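Local coordinates for MUTM (fpg) protein (PDB 1EE8) that is a zinc-binding member of the Fpg/MutM family, combining a beta-rich N-terminal domain, a helix-two-turn-helix domain and a zinc finger, at residues P80-A85 / T92-D97. Sequence-based numbering, arbitrary orientation.
Sequences PHTRAA and TLYFHD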
loop_
_atom_site.group_PDB
_atom_site.type_symbol
_atom_site.label_atom_id
_atom_site.label_comp_id
_atom_site.label_asym_id
_atom_site.label_seq_id
_atom_site.Cartn_x
_atom_site.Cartn_y
_atom_site.Cartn_z
ATOM N N PRO A 80 14.909 -17.357 16.017
ATOM C CA PRO A 80 13.709 -17.562 16.833
ATOM C C PRO A 80 12.907 -16.276 17.019
ATOM O O PRO A 80 11.714 -16.316 17.316
ATOM C CB PRO A 80 14.275 -18.086 18.153
ATOM C CG PRO A 80 15.464 -18.873 17.710
ATOM C CD PRO A 80 16.094 -17.949 16.663
ATOM N N HIS A 81 13.566 -15.132 16.849
ATOM C CA HIS A 81 12.888 -13.849 17.009
ATOM C C HIS A 81 12.700 -13.059 15.721
ATOM O O HIS A 81 12.687 -11.826 15.728
ATOM C CB HIS A 81 13.613 -12.988 18.049
ATOM C CG HIS A 81 13.550 -13.554 19.432
ATOM N ND1 HIS A 81 14.580 -14.281 19.987
ATOM C CD2 HIS A 81 12.552 -13.554 20.349
ATOM C CE1 HIS A 81 14.221 -14.706 21.185
ATOM N NE2 HIS A 81 12.995 -14.280 21.428
ATOM N N THR A 82 12.542 -13.770 14.612
ATOM C CA THR A 82 12.312 -13.108 13.335
ATOM C C THR A 82 10.867 -12.620 13.345
ATOM O O THR A 82 9.952 -13.381 13.648
ATOM C CB THR A 82 12.559 -14.074 12.163
ATOM O OG1 THR A 82 13.966 -14.376 12.096
ATOM C CG2 THR A 82 12.107 -13.442 10.837
ATOM N N ARG A 83 10.676 -11.345 13.025
ATOM C CA ARG A 83 9.354 -10.719 13.029
ATOM C C ARG A 83 8.816 -10.474 11.626
ATOM O O ARG A 83 7.622 -10.267 11.439
ATOM C CB ARG A 83 9.415 -9.373 13.758
ATOM C CG ARG A 83 10.101 -9.416 15.115
ATOM C CD ARG A 83 9.350 -10.279 16.109
ATOM N NE ARG A 83 10.007 -10.238 17.414
ATOM C CZ ARG A 83 9.551 -10.845 18.503
ATOM N NH1 ARG A 83 8.430 -11.547 18.453
ATOM N NH2 ARG A 83 10.223 -10.749 19.645
ATOM N N ALA A 84 9.702 -10.456 10.641
ATOM C CA ALA A 84 9.242 -10.233 9.277
ATOM C C ALA A 84 10.259 -10.797 8.304
ATOM O O ALA A 84 11.395 -11.059 8.672
ATOM C CB ALA A 84 9.049 -8.750 9.022
ATOM N N ALA A 85 9.841 -10.985 7.061
ATOM C CA ALA A 85 10.756 -11.501 6.057
ATOM C C ALA A 85 10.542 -10.765 4.747
ATOM O O ALA A 85 9.405 -10.568 4.323
ATOM C CB ALA A 85 10.530 -13.003 5.856
ATOM N N THR A 92 15.865 -14.566 0.675
ATOM C CA THR A 92 15.025 -13.936 1.686
ATOM C C THR A 92 15.848 -13.294 2.799
ATOM O O THR A 92 16.860 -13.849 3.234
ATOM C CB THR A 92 14.064 -14.986 2.288
ATOM O OG1 THR A 92 13.145 -15.407 1.276
ATOM C CG2 THR A 92 13.268 -14.414 3.465
ATOM N N LEU A 93 15.417 -12.116 3.241
ATOM C CA LEU A 93 16.078 -11.402 4.326
ATOM C C LEU A 93 15.140 -11.485 5.529
ATOM O O LEU A 93 13.941 -11.236 5.394
ATOM C CB LEU A 93 16.287 -9.926 3.963
ATOM C CG LEU A 93 17.015 -9.605 2.658
ATOM C CD1 LEU A 93 17.176 -8.098 2.527
ATOM C CD2 LEU A 93 18.383 -10.288 2.654
ATOM N N TYR A 94 15.671 -11.820 6.698
ATOM C CA TYR A 94 14.828 -11.928 7.888
ATOM C C TYR A 94 15.102 -10.807 8.878
ATOM O O TYR A 94 16.255 -10.525 9.195
ATOM C CB TYR A 94 15.047 -13.274 8.582
ATOM C CG TYR A 94 14.873 -14.454 7.656
ATOM C CD1 TYR A 94 15.961 -14.988 6.967
ATOM C CD2 TYR A 94 13.615 -15.021 7.447
ATOM C CE1 TYR A 94 15.803 -16.065 6.089
ATOM C CE2 TYR A 94 13.443 -16.095 6.568
ATOM C CZ TYR A 94 14.547 -16.610 5.895
ATOM O OH TYR A 94 14.386 -17.669 5.032
ATOM N N PHE A 95 14.031 -10.173 9.353
ATOM C CA PHE A 95 14.145 -9.086 10.309
ATOM C C PHE A 95 14.082 -9.668 11.726
ATOM O O PHE A 95 13.017 -9.976 12.251
ATOM C CB PHE A 95 13.024 -8.063 10.076
ATOM C CG PHE A 95 13.135 -6.827 10.932
ATOM C CD1 PHE A 95 12.213 -6.584 11.945
ATOM C CD2 PHE A 95 14.162 -5.914 10.731
ATOM C CE1 PHE A 95 12.310 -5.445 12.754
ATOM C CE2 PHE A 95 14.275 -4.771 11.533
ATOM C CZ PHE A 95 13.344 -4.536 12.549
ATOM N N HIS A 96 15.262 -9.840 12.300
ATOM C CA HIS A 96 15.455 -10.378 13.636
ATOM C C HIS A 96 15.284 -9.220 14.614
ATOM O O HIS A 96 15.920 -8.179 14.452
ATOM C CB HIS A 96 16.878 -10.932 13.732
ATOM C CG HIS A 96 17.300 -11.300 15.119
ATOM N ND1 HIS A 96 16.748 -12.357 15.813
ATOM C CD2 HIS A 96 18.223 -10.749 15.943
ATOM C CE1 HIS A 96 17.314 -12.443 17.002
ATOM N NE2 HIS A 96 18.211 -11.478 17.107
ATOM N N ASP A 97 14.422 -9.375 15.613
ATOM C CA ASP A 97 14.237 -8.289 16.569
ATOM C C ASP A 97 13.686 -8.761 17.910
ATOM O O ASP A 97 12.483 -8.695 18.163
ATOM C CB ASP A 97 13.313 -7.214 15.983
ATOM C CG ASP A 97 13.282 -5.940 16.828
ATOM O OD1 ASP A 97 12.416 -5.078 16.577
ATOM O OD2 ASP A 97 14.131 -5.801 17.735
#
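Strands 82-85 and 92-96 run antiparallel, their axes 4.7 Å apart at closest and 149° between directions, with Arg83 and Ala84 together facing the single residue Phe95. Phe95 O accepts a hydrogen bond from Arg83 N at 2.8 Å, whereas Phe95 N donates one to Ala84 O at 2.9 Å. Beyond the strand end, Asp97 N continues the ladder to His81 O at 3.0 Å. Arg83 folds back at its second torsion (chi2 -64°), which brings its guanidinium edge-on to the Asp97 backbone. Arg83 NE donates a hydrogen bond to Asp97 O at 3.0 Å with the oxygen almost in the guanidinium plane, though the donor stands above the carbonyl plane; NH2 adds a weak bond to the same oxygen. The Asp97 carboxylate is occupied instead by Gly102 N and Thr71 OG1. On the face shared by Thr82, Ala85, Tyr94 and His96, Thr82 CG2 meets Tyr94 CB at 3.7 Å and lies at the ring's edge, while Ala85 CB approaches CD2 of that ring at 4.0 Å. Thr82 OG1 is hydrogen-bonded to Thr79 N and His96 ND1 to Thr79 OG1, and the imidazole of His96 brings CE1 within 3.9 Å of His81 CB. Phe95 points to the other face, beside Ala84, and its ring meets that of Phe74. Two residues opposite one, with Arg83 in a near-helical conformation, mark a classic-type beta bulge within a hairpin of the N-terminal domain's beta-sheet.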